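Local coordinates for BH0493 protein (Bacillus halodurans C-125, PDB 2QEE), which binds zinc and is probably a metal-dependent enzyme of the amidohydrolase superfamily, its substrate and reaction being unknown, at residues R59-S64 with W81-I86; P109-R112 with V116-E119; M144-F149 with I155-G160; D196-G201 with I242-L247; R341-M344 with S350-P353. All coordinates share one frame; numbering follows the deposited sequence.

Overall arrangement
The five contacts follow one another along the chain, and none nests in or crosses another. Contact 1 closes a loop of 16 mostly helical residues and ties the turn after helix 51-58 to the end of helix 73-86. Contact 2 closes a short loop at the start of helix 114-122. These two touch, W81 packing against R112 and Y117, and both reach the second subunit. Contact 3 joins the loop after strand 139-143 to helix 151-158, near the zinc site. Contact 4 closes a loop of 40 residues and ties the turn leading into helix 200-217 to helix 237-253. Contact 5 folds the chain after helix 333-347 back onto it, about 33 Å from contact 3 between centres.

Contact 1: R59-S64 with W81-I86; sequences RWTDVS and WEELFI
T61 and E83 mark the closest approach of the two backbones, their CA atoms 6.7 Å apart. Segment 59-64 is irregular and contains an ST turn at T61. Segment 81-86 ends helix 73-86 with a wider pi-type turn, where W81 O accepts from both F85 N and I86 N. In the ST turn V63 N donates to T61 OG1 over 3.2 Å, at an angle of 162°. The same hydroxyl donates to E83 OE2 over 3.0 Å. It sits well above the carboxylate plane, about 61° out of it. T61 holds OG1 opposite its own N (chi1 -172°), which turns the hydroxyl to the helix while it still serves the turn. The E83 chain bends about its CB-CG bond (chi2). Its OE1 forms a salt bridge with R88, the main partner of this carboxylate. R88 also makes a cation-pi contact with W60, and these links bind the acid, the loop and the end of the helix together. With an alanine in place of E83, R88 is likely to lose its carboxylate and T61 its acceptor across the contact. Beside the polar pair, W60 CD1 meets L84 CD2 at 3.6 Å, the two side chains set obliquely. R59 reaches out of the subunit and forms hydrogen bonds with S350 of the second subunit and with backbone oxygens of A315 and L321 there. One water completes the polar link: it accepts from D62 N at 2.7 Å, and it donates to D62 OD2 at 3.2 Å and to E83 OE2 at 2.7 Å.

Contact 2: P109-R112 with V116-E119; sequences PATR and VYRE
Y117 pushes its phenol oxygen against a type I beta turn formed by P109-R112. The turn is closed by R112 N donating to P109 O over 3.1 Å, and it leads into helix 114-122, which carries Y117. The tight part is the end of the phenol. Y117 OH lies 3.3 Å from P109 CA. It also stands 3.1 Å from R112 N and 3.3 Å from T111 OG1. Its strongest partner is D108 O, just before the turn, to which it donates. T111 OG1 bonds to the same carbonyl and accepts from D113 N. Two hydroxyls thus meet on one backbone oxygen, which fixes the turn against the helix start. The T111 and Y117 side chains run antiparallel past one another. With CG beside its own backbone N (chi1 -49°), the Y117 ring projects from the helix to the turn. W81 of helix 73-86 also packs on this ring.

The other side is looser. T111, though exposed, brings OG1 to the phenol. V116 CB points at the turn, but its CG1 stays 5.9 Å from T111 OG1. R112 CB points away from the helix; its guanidinium goes to the second subunit, where it forms a salt bridge with E397 and a hydrogen bond to E392 O. The Y117 ring meets R112 through the backbone, with CE2 4.1 Å from R112 C.

Contact 3: M144-F149 with I155-G160; sequences MTNDPF and ISWLEG
W157 meets N146 and M144 by packing alone. The N146 amide comes to the rim of the indole. ND2 lies in the ring plane, 3.8 Å from W157 CZ2 and 4.1 Å from W157 NE1. The amide plane stands 85° from the ring, nearly perpendicular. N146 has CG beside its own backbone N (chi1 -58°), which points the amide at the helix. M144 adds a looser apolar touch, its CE 4.4 Å from W157 CZ2 and oblique to the ring. F36 meets the same indole edge-to-face, and M217 of helix 200-217 packs on both W157 and N146.

These residues belong to a beta-alpha unit: the loop follows strand 139-143 and runs into helix 151-158. That is consistent with the barrel of the amidohydrolase superfamily, whose metal site sits at such loops. The M144 side chain is about 10 Å from the zinc ion.

Hydrogen bonds and one salt bridge fix the loop, and two of the bonds tie it to the helix: D147 N to E153 and P148 O to R154. N146 OD1 accepts from A170 N, which fixes the amide's rotation. D147 OD1 accepts from F149 N over 2.9 Å in an Asx turn, met 45° above the carboxylate plane. D147 OD2 forms the salt bridge, with R172. The helix ends in a Schellman motif, G160 having positive phi and its N donating to W157 O over 3.0 Å.

Contact 4: D196-G201 with I242-L247; sequences DEWNEG and IRDCLL
W198 presents the edge of its indole to D244 and C245 of helix 237-253. The ring and the D244 carboxylate are nearly coplanar, their planes 13° apart. W198 NE1 donates to D244 OD2 over 2.6 Å, almost straight at 171°. The oxygen lies in the ring plane and uses its anti lone pair. A chi1 of -169° swings W198 CG to the far side of its N and sends the indole out from an inverse gamma turn.

R243 forms a salt bridge with the same carboxylate, gripping it side-on. Its NE bonds to D244 OD1 at 2.8 Å and its NH2 to D244 OD2 at 3.1 Å, with both oxygens near the guanidinium plane. OD2 thus accepts from two donors. The adjacent positive charge would probably favour an ionised carboxylate. C245 makes a sulfur-aromatic contact farther along the ring edge, its SG 3.6 Å from W198 CZ2 and 3.7 Å from W198 CH2.

I203 packs on both W198 and D244, and N199 caps the start of helix 200-217. The contact joins the turn that leads into helix 200-217 to the next helix, 237-253, with strand 222-226 between the helices, an order consistent with the alpha/beta barrel of the amidohydrolase superfamily.

Contact 5: R341-M344 with S350-P353; sequences RMRM and SFIP
R343 CB sits over one face of the F351 ring in a CH-pi contact, 3.7 Å from its centroid and 14° off the normal. R343 CD follows, 3.8 Å from F351 CE1. The guanidinium is tilted 68° from the ring and passes beyond it. M344 closes in near F351 CE2, with its CB 4.3 Å away. F351 CG takes its sterically tightest position (chi1 67°), flanked by N and C, which carries the ring to the helix. Replacing F351 by an alanine is likely to open a gap beside the aliphatic part of R343 and leave that chain more room to move.

Farther out, R343 NH2 donates to G325 O. R343 NH1 reaches a water at 2.9 Å, and the water donates to P353 O over 2.8 Å, bridging helix and loop. I323 of strand 321-323 packs on both R343 and F351. I352 makes backbone hydrogen bonds with I323 and G325, so the loop runs beside that strand.

The segment continues to D357, a ligand of the zinc ion. A metal-binding aspartate after the last barrel strand is a hallmark of the amidohydrolase superfamily, and this stretch probably occupies that strand's position.

Contact 1: R59-S64 with W81-I86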
# COMPACT_ATOMS: atom_id res chain seq x y z
N ARG C 59 -18.00 18.49 -2.47
CA ARG C 59 -16.75 18.96 -3.09
C ARG C 59 -16.95 19.84 -4.29
O ARG C 59 -16.05 20.53 -4.67
CB ARG C 59 -15.84 17.79 -3.51
CG ARG C 59 -15.25 17.05 -2.30
CD ARG C 59 -14.11 16.08 -2.69
NE ARG C 59 -13.03 16.74 -3.44
CZ ARG C 59 -12.18 17.62 -2.88
NH1 ARG C 59 -12.24 17.88 -1.58
NH2 ARG C 59 -11.26 18.21 -3.61
N TRP C 60 -18.15 19.82 -4.91
CA TRP C 60 -18.40 20.58 -6.14
C TRP C 60 -19.36 21.72 -5.98
O TRP C 60 -19.19 22.76 -6.64
CB TRP C 60 -19.00 19.66 -7.22
CG TRP C 60 -17.98 18.79 -7.95
CD1 TRP C 60 -17.93 17.38 -7.95
CD2 TRP C 60 -16.96 19.23 -8.85
NE1 TRP C 60 -16.91 16.96 -8.77
CE2 TRP C 60 -16.29 18.07 -9.33
CE3 TRP C 60 -16.50 20.49 -9.26
CZ2 TRP C 60 -15.22 18.14 -10.22
CZ3 TRP C 60 -15.44 20.57 -10.17
CH2 TRP C 60 -14.81 19.39 -10.63
N THR C 61 -20.37 21.53 -5.15
CA THR C 61 -21.54 22.42 -5.23
C THR C 61 -21.26 23.71 -4.48
O THR C 61 -20.49 23.71 -3.53
CB THR C 61 -22.84 21.75 -4.71
OG1 THR C 61 -23.97 22.62 -4.99
CG2 THR C 61 -22.81 21.46 -3.26
N ASP C 62 -21.89 24.81 -4.92
CA ASP C 62 -21.84 26.07 -4.18
C ASP C 62 -22.98 26.17 -3.17
O ASP C 62 -22.98 27.10 -2.35
CB ASP C 62 -21.88 27.25 -5.14
CG ASP C 62 -20.81 27.16 -6.21
OD1 ASP C 62 -19.60 27.21 -5.87
OD2 ASP C 62 -21.17 27.01 -7.39
N VAL C 63 -23.91 25.23 -3.20
CA VAL C 63 -24.97 25.17 -2.20
C VAL C 63 -24.33 24.89 -0.83
O VAL C 63 -23.47 23.98 -0.69
CB VAL C 63 -26.03 24.09 -2.58
CG1 VAL C 63 -27.02 23.82 -1.46
CG2 VAL C 63 -26.77 24.47 -3.86
N SER C 64 -24.73 25.63 0.20
CA SER C 64 -24.15 25.43 1.53
C SER C 64 -24.66 24.14 2.15
O SER C 64 -25.75 23.67 1.84
CB SER C 64 -24.51 26.61 2.45
OG SER C 64 -25.82 26.44 2.97
N TRP C 81 -27.76 14.69 -8.69
CA TRP C 81 -27.81 14.26 -10.08
C TRP C 81 -27.14 15.29 -10.99
O TRP C 81 -26.25 14.98 -11.79
CB TRP C 81 -29.27 14.01 -10.52
CG TRP C 81 -29.38 13.41 -11.86
CD1 TRP C 81 -29.79 14.03 -13.01
CD2 TRP C 81 -29.15 12.04 -12.22
NE1 TRP C 81 -29.83 13.15 -14.05
CE2 TRP C 81 -29.46 11.90 -13.59
CE3 TRP C 81 -28.76 10.91 -11.50
CZ2 TRP C 81 -29.34 10.68 -14.28
CZ3 TRP C 81 -28.64 9.69 -12.17
CH2 TRP C 81 -28.90 9.59 -13.55
N GLU C 82 -27.57 16.54 -10.89
CA GLU C 82 -26.99 17.60 -11.71
C GLU C 82 -25.47 17.76 -11.49
O GLU C 82 -24.72 17.83 -12.47
CB GLU C 82 -27.74 18.92 -11.44
CG GLU C 82 -27.22 20.11 -12.22
CD GLU C 82 -27.49 20.05 -13.73
OE1 GLU C 82 -28.32 19.23 -14.20
OE2 GLU C 82 -26.82 20.83 -14.44
N GLU C 83 -25.02 17.78 -10.23
CA GLU C 83 -23.63 18.14 -9.93
C GLU C 83 -22.66 16.99 -10.21
O GLU C 83 -21.56 17.24 -10.64
CB GLU C 83 -23.48 18.51 -8.45
CG GLU C 83 -24.30 19.81 -8.06
CD GLU C 83 -23.54 21.10 -8.36
OE1 GLU C 83 -22.43 21.06 -8.92
OE2 GLU C 83 -24.03 22.21 -7.98
N LEU C 84 -23.10 15.76 -9.96
CA LEU C 84 -22.15 14.60 -10.08
C LEU C 84 -22.37 13.73 -11.32
O LEU C 84 -21.52 12.91 -11.65
CB LEU C 84 -22.32 13.70 -8.87
CG LEU C 84 -21.97 14.26 -7.49
CD1 LEU C 84 -22.05 13.18 -6.48
CD2 LEU C 84 -20.59 15.00 -7.46
N PHE C 85 -23.51 13.87 -11.98
CA PHE C 85 -23.76 13.10 -13.18
C PHE C 85 -23.81 13.95 -14.45
O PHE C 85 -23.42 13.48 -15.55
CB PHE C 85 -25.05 12.26 -13.06
CG PHE C 85 -25.02 11.23 -11.97
CD1 PHE C 85 -24.99 9.88 -12.30
CD2 PHE C 85 -25.06 11.61 -10.61
CE1 PHE C 85 -24.93 8.88 -11.31
CE2 PHE C 85 -25.04 10.66 -9.61
CZ PHE C 85 -24.99 9.27 -9.97
N ILE C 86 -24.42 15.14 -14.36
CA ILE C 86 -24.59 15.97 -15.55
C ILE C 86 -23.40 16.93 -15.79
O ILE C 86 -22.88 17.01 -16.90
CB ILE C 86 -25.99 16.75 -15.51
CG1 ILE C 86 -27.15 15.78 -15.30
CG2 ILE C 86 -26.21 17.59 -16.74
CD1 ILE C 86 -27.18 14.60 -16.37
O HOH W 1 -23.29 24.65 -7.24

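Contact 2: P109-R112 with V116-E119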
# COMPACT_ATOMS: atom_id res chain seq x y z
N PRO C 109 -30.07 4.06 -18.12
CA PRO C 109 -29.24 5.22 -17.81
C PRO C 109 -28.96 6.14 -18.98
O PRO C 109 -28.66 7.32 -18.78
CB PRO C 109 -27.93 4.61 -17.26
CG PRO C 109 -28.40 3.23 -16.73
CD PRO C 109 -29.42 2.78 -17.74
N ALA C 110 -29.10 5.63 -20.20
CA ALA C 110 -28.81 6.40 -21.40
C ALA C 110 -29.68 7.64 -21.54
O ALA C 110 -29.22 8.62 -22.11
CB ALA C 110 -28.97 5.53 -22.64
N THR C 111 -30.91 7.59 -21.04
CA THR C 111 -31.84 8.69 -21.24
C THR C 111 -31.56 9.82 -20.25
O THR C 111 -31.94 10.99 -20.48
CB THR C 111 -33.30 8.26 -21.03
OG1 THR C 111 -33.45 7.77 -19.69
CG2 THR C 111 -33.72 7.20 -22.06
N ARG C 112 -30.95 9.45 -19.12
CA ARG C 112 -30.74 10.35 -17.97
C ARG C 112 -32.04 10.91 -17.42
O ARG C 112 -32.05 12.02 -16.88
CB ARG C 112 -29.80 11.49 -18.30
CG ARG C 112 -28.52 11.03 -19.03
CD ARG C 112 -27.56 12.17 -19.30
NE ARG C 112 -26.33 11.63 -19.87
CZ ARG C 112 -25.25 12.36 -20.12
NH1 ARG C 112 -25.25 13.69 -19.88
NH2 ARG C 112 -24.16 11.76 -20.63
N VAL C 116 -38.54 9.70 -15.09
CA VAL C 116 -38.96 8.33 -15.47
C VAL C 116 -38.47 7.26 -14.48
O VAL C 116 -39.22 6.34 -14.13
CB VAL C 116 -38.63 8.03 -16.93
CG1 VAL C 116 -38.74 6.54 -17.27
CG2 VAL C 116 -39.57 8.88 -17.85
N TYR C 117 -37.25 7.43 -13.93
CA TYR C 117 -36.75 6.47 -12.94
C TYR C 117 -37.62 6.46 -11.68
O TYR C 117 -37.97 5.39 -11.15
CB TYR C 117 -35.24 6.71 -12.60
CG TYR C 117 -34.28 6.87 -13.78
CD1 TYR C 117 -34.50 6.23 -15.02
CD2 TYR C 117 -33.10 7.66 -13.64
CE1 TYR C 117 -33.60 6.40 -16.09
CE2 TYR C 117 -32.22 7.83 -14.67
CZ TYR C 117 -32.47 7.19 -15.91
OH TYR C 117 -31.63 7.37 -16.97
N ARG C 118 -38.01 7.64 -11.23
CA ARG C 118 -38.80 7.76 -10.04
C ARG C 118 -40.14 7.07 -10.22
O ARG C 118 -40.62 6.43 -9.28
CB ARG C 118 -38.99 9.23 -9.67
CG ARG C 118 -37.75 9.88 -9.07
CD ARG C 118 -37.83 11.42 -9.05
NE ARG C 118 -36.70 11.94 -8.25
CZ ARG C 118 -36.09 13.11 -8.46
NH1 ARG C 118 -36.51 13.94 -9.40
NH2 ARG C 118 -35.07 13.45 -7.67
N GLU C 119 -40.69 7.16 -11.42
CA GLU C 119 -42.00 6.50 -11.71
C GLU C 119 -41.99 4.99 -11.44
O GLU C 119 -42.98 4.43 -10.99
CB GLU C 119 -42.49 6.77 -13.13
CG GLU C 119 -42.80 8.25 -13.46
CD GLU C 119 -43.04 8.51 -14.96
OE1 GLU C 119 -43.17 9.70 -15.33
OE2 GLU C 119 -43.11 7.56 -15.77

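Contact 3: M144-F149 with I155-G160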
# COMPACT_ATOMS: atom_id res chain seq x y z
N MET C 144 -28.73 -8.03 9.03
CA MET C 144 -29.07 -6.66 9.37
C MET C 144 -28.08 -6.09 10.37
O MET C 144 -27.24 -6.84 10.95
CB MET C 144 -30.51 -6.67 10.00
CG MET C 144 -31.58 -7.21 9.02
SD MET C 144 -33.26 -7.05 9.84
CE MET C 144 -33.10 -8.36 11.01
N THR C 145 -28.24 -4.79 10.68
CA THR C 145 -27.60 -4.17 11.84
C THR C 145 -28.74 -3.67 12.79
O THR C 145 -29.48 -2.78 12.41
CB THR C 145 -26.77 -2.96 11.38
OG1 THR C 145 -25.64 -3.46 10.63
CG2 THR C 145 -26.26 -2.20 12.58
N ASN C 146 -28.87 -4.36 13.92
CA ASN C 146 -30.03 -4.15 14.81
C ASN C 146 -29.59 -3.49 16.11
O ASN C 146 -28.85 -4.07 16.93
CB ASN C 146 -30.70 -5.50 15.04
CG ASN C 146 -31.12 -6.14 13.73
OD1 ASN C 146 -30.53 -7.11 13.31
ND2 ASN C 146 -32.10 -5.54 13.04
N ASP C 147 -30.08 -2.26 16.27
CA ASP C 147 -29.63 -1.38 17.34
C ASP C 147 -30.75 -1.16 18.36
O ASP C 147 -31.68 -0.40 18.08
CB ASP C 147 -29.21 -0.04 16.78
CG ASP C 147 -28.58 0.86 17.83
OD1 ASP C 147 -28.62 0.51 19.02
OD2 ASP C 147 -27.99 1.88 17.45
N PRO C 148 -30.66 -1.83 19.51
CA PRO C 148 -31.73 -1.76 20.50
C PRO C 148 -31.81 -0.38 21.14
O PRO C 148 -32.76 -0.09 21.88
CB PRO C 148 -31.35 -2.80 21.51
CG PRO C 148 -29.93 -3.02 21.35
CD PRO C 148 -29.58 -2.72 19.94
N PHE C 149 -30.81 0.46 20.88
CA PHE C 149 -30.81 1.81 21.41
C PHE C 149 -31.56 2.74 20.49
O PHE C 149 -31.92 3.86 20.86
CB PHE C 149 -29.40 2.29 21.68
CG PHE C 149 -28.70 1.48 22.70
CD1 PHE C 149 -28.81 1.79 24.04
CD2 PHE C 149 -27.95 0.37 22.32
CE1 PHE C 149 -28.17 1.01 24.99
CE2 PHE C 149 -27.32 -0.42 23.28
CZ PHE C 149 -27.45 -0.09 24.61
N ILE C 155 -38.97 -0.63 18.77
CA ILE C 155 -40.45 -0.81 18.78
C ILE C 155 -40.92 -2.12 18.14
O ILE C 155 -41.67 -2.91 18.77
CB ILE C 155 -41.16 0.41 18.12
CG1 ILE C 155 -40.97 1.65 19.01
CG2 ILE C 155 -42.65 0.13 18.00
CD1 ILE C 155 -41.70 2.94 18.55
N SER C 156 -40.48 -2.34 16.90
CA SER C 156 -40.85 -3.54 16.16
C SER C 156 -40.47 -4.79 16.97
O SER C 156 -41.25 -5.75 17.05
CB SER C 156 -40.20 -3.54 14.78
OG SER C 156 -40.60 -2.40 14.02
N TRP C 157 -39.27 -4.78 17.56
CA TRP C 157 -38.81 -5.90 18.34
C TRP C 157 -39.73 -6.11 19.53
O TRP C 157 -40.15 -7.22 19.81
CB TRP C 157 -37.39 -5.67 18.84
CG TRP C 157 -36.39 -5.79 17.67
CD1 TRP C 157 -35.67 -4.78 17.09
CD2 TRP C 157 -36.05 -7.00 16.97
NE1 TRP C 157 -34.87 -5.30 16.05
CE2 TRP C 157 -35.09 -6.65 15.97
CE3 TRP C 157 -36.44 -8.34 17.09
CZ2 TRP C 157 -34.56 -7.61 15.07
CZ3 TRP C 157 -35.90 -9.29 16.21
CH2 TRP C 157 -34.95 -8.91 15.21
N LEU C 158 -39.98 -5.02 20.23
CA LEU C 158 -40.84 -5.08 21.42
C LEU C 158 -42.27 -5.43 21.06
O LEU C 158 -42.96 -6.04 21.88
CB LEU C 158 -40.71 -3.79 22.25
CG LEU C 158 -39.36 -3.62 23.00
CD1 LEU C 158 -39.28 -2.30 23.76
CD2 LEU C 158 -38.92 -4.79 23.92
N GLU C 159 -42.72 -5.07 19.86
CA GLU C 159 -44.04 -5.47 19.35
C GLU C 159 -44.09 -6.92 18.91
O GLU C 159 -45.16 -7.38 18.49
CB GLU C 159 -44.51 -4.59 18.19
CG GLU C 159 -44.86 -3.19 18.58
CD GLU C 159 -45.26 -2.35 17.40
OE1 GLU C 159 -45.87 -1.27 17.61
OE2 GLU C 159 -44.96 -2.74 16.24
N GLY C 160 -42.97 -7.64 19.00
CA GLY C 160 -42.99 -9.06 18.68
C GLY C 160 -42.73 -9.38 17.21
O GLY C 160 -42.75 -10.56 16.84

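Contact 4: D196-G201 with I242-L247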
# COMPACT_ATOMS: atom_id res chain seq x y z
N ASP C 196 -23.49 3.39 39.90
CA ASP C 196 -22.46 4.38 39.55
C ASP C 196 -21.13 3.68 39.45
O ASP C 196 -20.35 3.98 38.58
CB ASP C 196 -22.33 5.48 40.61
CG ASP C 196 -23.59 6.29 40.77
OD1 ASP C 196 -24.34 6.46 39.79
OD2 ASP C 196 -23.81 6.77 41.91
N GLU C 197 -20.90 2.75 40.38
CA GLU C 197 -19.66 1.99 40.49
C GLU C 197 -19.69 0.74 39.60
O GLU C 197 -20.74 0.14 39.41
CB GLU C 197 -19.45 1.54 41.93
CG GLU C 197 -19.44 2.68 42.96
CD GLU C 197 -20.83 3.17 43.38
OE1 GLU C 197 -21.86 2.60 42.91
OE2 GLU C 197 -20.90 4.12 44.20
N TRP C 198 -18.52 0.35 39.08
CA TRP C 198 -18.41 -0.89 38.32
C TRP C 198 -18.21 -2.08 39.25
O TRP C 198 -17.07 -2.54 39.48
CB TRP C 198 -17.29 -0.82 37.26
CG TRP C 198 -17.38 -2.02 36.28
CD1 TRP C 198 -16.52 -3.07 36.21
CD2 TRP C 198 -18.40 -2.25 35.30
NE1 TRP C 198 -16.93 -3.96 35.22
CE2 TRP C 198 -18.07 -3.46 34.64
CE3 TRP C 198 -19.53 -1.53 34.88
CZ2 TRP C 198 -18.87 -4.00 33.61
CZ3 TRP C 198 -20.33 -2.06 33.85
CH2 TRP C 198 -19.99 -3.29 33.24
N ASN C 199 -19.32 -2.56 39.82
CA ASN C 199 -19.27 -3.69 40.74
C ASN C 199 -20.01 -4.89 40.16
O ASN C 199 -20.46 -4.82 39.01
CB ASN C 199 -19.85 -3.30 42.10
CG ASN C 199 -21.21 -2.68 41.99
OD1 ASN C 199 -21.98 -2.99 41.07
ND2 ASN C 199 -21.53 -1.80 42.93
N GLU C 200 -20.11 -5.97 40.93
CA GLU C 200 -20.73 -7.21 40.44
C GLU C 200 -22.13 -6.98 39.94
O GLU C 200 -22.56 -7.63 38.97
CB GLU C 200 -20.73 -8.32 41.49
CG GLU C 200 -19.77 -9.47 41.17
CD GLU C 200 -20.00 -10.10 39.78
OE1 GLU C 200 -19.01 -10.54 39.13
OE2 GLU C 200 -21.17 -10.17 39.34
N GLY C 201 -22.82 -6.06 40.59
CA GLY C 201 -24.19 -5.75 40.25
C GLY C 201 -24.26 -5.11 38.89
O GLY C 201 -25.17 -5.39 38.10
N ILE C 242 -16.34 -5.12 27.67
CA ILE C 242 -15.90 -6.24 26.82
C ILE C 242 -15.37 -7.40 27.65
O ILE C 242 -15.81 -8.57 27.47
CB ILE C 242 -14.84 -5.79 25.76
CG1 ILE C 242 -15.47 -4.75 24.84
CG2 ILE C 242 -14.23 -7.03 25.02
CD1 ILE C 242 -14.47 -4.15 23.77
N ARG C 243 -14.48 -7.08 28.59
CA ARG C 243 -13.85 -8.09 29.47
C ARG C 243 -14.87 -8.80 30.36
O ARG C 243 -14.96 -10.03 30.39
CB ARG C 243 -12.78 -7.46 30.38
CG ARG C 243 -11.98 -8.44 31.22
CD ARG C 243 -11.21 -7.75 32.37
NE ARG C 243 -12.07 -6.90 33.19
CZ ARG C 243 -11.68 -5.78 33.83
NH1 ARG C 243 -10.44 -5.36 33.75
NH2 ARG C 243 -12.56 -5.08 34.54
N ASP C 244 -15.66 -8.00 31.07
CA ASP C 244 -16.51 -8.55 32.14
C ASP C 244 -17.86 -9.06 31.67
O ASP C 244 -18.47 -9.89 32.35
CB ASP C 244 -16.75 -7.52 33.25
CG ASP C 244 -15.51 -7.17 34.02
OD1 ASP C 244 -14.52 -7.94 34.00
OD2 ASP C 244 -15.54 -6.07 34.66
N CYS C 245 -18.36 -8.56 30.53
CA CYS C 245 -19.73 -8.84 30.12
C CYS C 245 -19.79 -9.50 28.75
O CYS C 245 -20.38 -10.57 28.57
CB CYS C 245 -20.59 -7.56 30.12
SG CYS C 245 -20.52 -6.61 31.71
N LEU C 246 -19.22 -8.83 27.76
CA LEU C 246 -19.51 -9.21 26.37
C LEU C 246 -18.84 -10.55 26.06
O LEU C 246 -19.48 -11.41 25.50
CB LEU C 246 -19.03 -8.11 25.40
CG LEU C 246 -19.45 -8.37 23.96
CD1 LEU C 246 -19.71 -7.05 23.29
CD2 LEU C 246 -18.36 -9.21 23.22
N LEU C 247 -17.54 -10.68 26.37
CA LEU C 247 -16.79 -11.88 25.99
C LEU C 247 -17.37 -13.11 26.69
O LEU C 247 -17.65 -14.12 26.02
CB LEU C 247 -15.29 -11.72 26.27
CG LEU C 247 -14.59 -10.72 25.32
CD1 LEU C 247 -13.13 -10.57 25.69
CD2 LEU C 247 -14.76 -11.15 23.84

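Contact 5: R341-M344 with S350-P353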
# COMPACT_ATOMS: atom_id res chain seq x y z
N ARG C 341 -6.56 -10.22 -3.44
CA ARG C 341 -5.37 -10.96 -3.85
C ARG C 341 -4.49 -11.30 -2.65
O ARG C 341 -4.03 -12.44 -2.52
CB ARG C 341 -4.60 -10.16 -4.93
CG ARG C 341 -5.39 -10.16 -6.25
CD ARG C 341 -4.77 -9.33 -7.33
NE ARG C 341 -5.60 -9.45 -8.55
CZ ARG C 341 -5.49 -10.46 -9.44
NH1 ARG C 341 -4.52 -11.41 -9.30
NH2 ARG C 341 -6.30 -10.51 -10.47
N MET C 342 -4.20 -10.32 -1.79
CA MET C 342 -3.39 -10.56 -0.59
C MET C 342 -4.04 -11.64 0.28
O MET C 342 -3.38 -12.57 0.73
CB MET C 342 -3.17 -9.29 0.27
CG MET C 342 -2.29 -8.22 -0.45
SD MET C 342 -1.91 -6.90 0.72
CE MET C 342 -3.49 -6.03 0.94
N ARG C 343 -5.35 -11.52 0.42
CA ARG C 343 -6.09 -12.46 1.25
C ARG C 343 -6.00 -13.89 0.66
O ARG C 343 -5.72 -14.84 1.38
CB ARG C 343 -7.54 -12.02 1.37
CG ARG C 343 -7.64 -10.80 2.30
CD ARG C 343 -9.01 -10.19 2.18
NE ARG C 343 -9.19 -9.19 3.23
CZ ARG C 343 -10.39 -8.66 3.50
NH1 ARG C 343 -11.44 -9.02 2.78
NH2 ARG C 343 -10.57 -7.83 4.55
N MET C 344 -6.26 -14.04 -0.62
CA MET C 344 -6.26 -15.37 -1.22
C MET C 344 -4.85 -15.91 -1.21
O MET C 344 -4.66 -17.09 -1.02
CB MET C 344 -6.81 -15.33 -2.62
CG MET C 344 -7.17 -16.80 -3.13
SD MET C 344 -8.23 -16.78 -4.56
CE MET C 344 -9.80 -16.31 -3.79
N SER C 350 -9.99 -19.36 2.98
CA SER C 350 -10.43 -19.27 4.40
C SER C 350 -10.73 -17.81 4.88
O SER C 350 -10.23 -17.36 5.94
CB SER C 350 -9.43 -19.99 5.34
OG SER C 350 -8.14 -19.38 5.43
N PHE C 351 -11.51 -17.09 4.09
CA PHE C 351 -11.97 -15.77 4.51
C PHE C 351 -13.26 -15.44 3.82
O PHE C 351 -13.72 -16.19 2.95
CB PHE C 351 -10.89 -14.72 4.14
CG PHE C 351 -10.68 -14.49 2.62
CD1 PHE C 351 -11.12 -13.32 2.06
CD2 PHE C 351 -9.95 -15.41 1.84
CE1 PHE C 351 -10.93 -13.06 0.67
CE2 PHE C 351 -9.74 -15.18 0.47
CZ PHE C 351 -10.24 -14.01 -0.12
N ILE C 352 -13.85 -14.30 4.18
CA ILE C 352 -15.08 -13.81 3.56
C ILE C 352 -14.71 -12.56 2.75
O ILE C 352 -14.42 -11.47 3.31
CB ILE C 352 -16.17 -13.49 4.63
CG1 ILE C 352 -16.51 -14.77 5.45
CG2 ILE C 352 -17.41 -12.80 3.99
CD1 ILE C 352 -17.26 -14.40 6.76
N PRO C 353 -14.64 -12.71 1.43
CA PRO C 353 -14.13 -11.54 0.63
C PRO C 353 -14.96 -10.26 0.68
O PRO C 353 -14.39 -9.16 0.55
CB PRO C 353 -14.09 -12.06 -0.82
CG PRO C 353 -14.97 -13.30 -0.82
CD PRO C 353 -14.85 -13.91 0.60
O HOH W 2 -11.72 -9.51 -0.10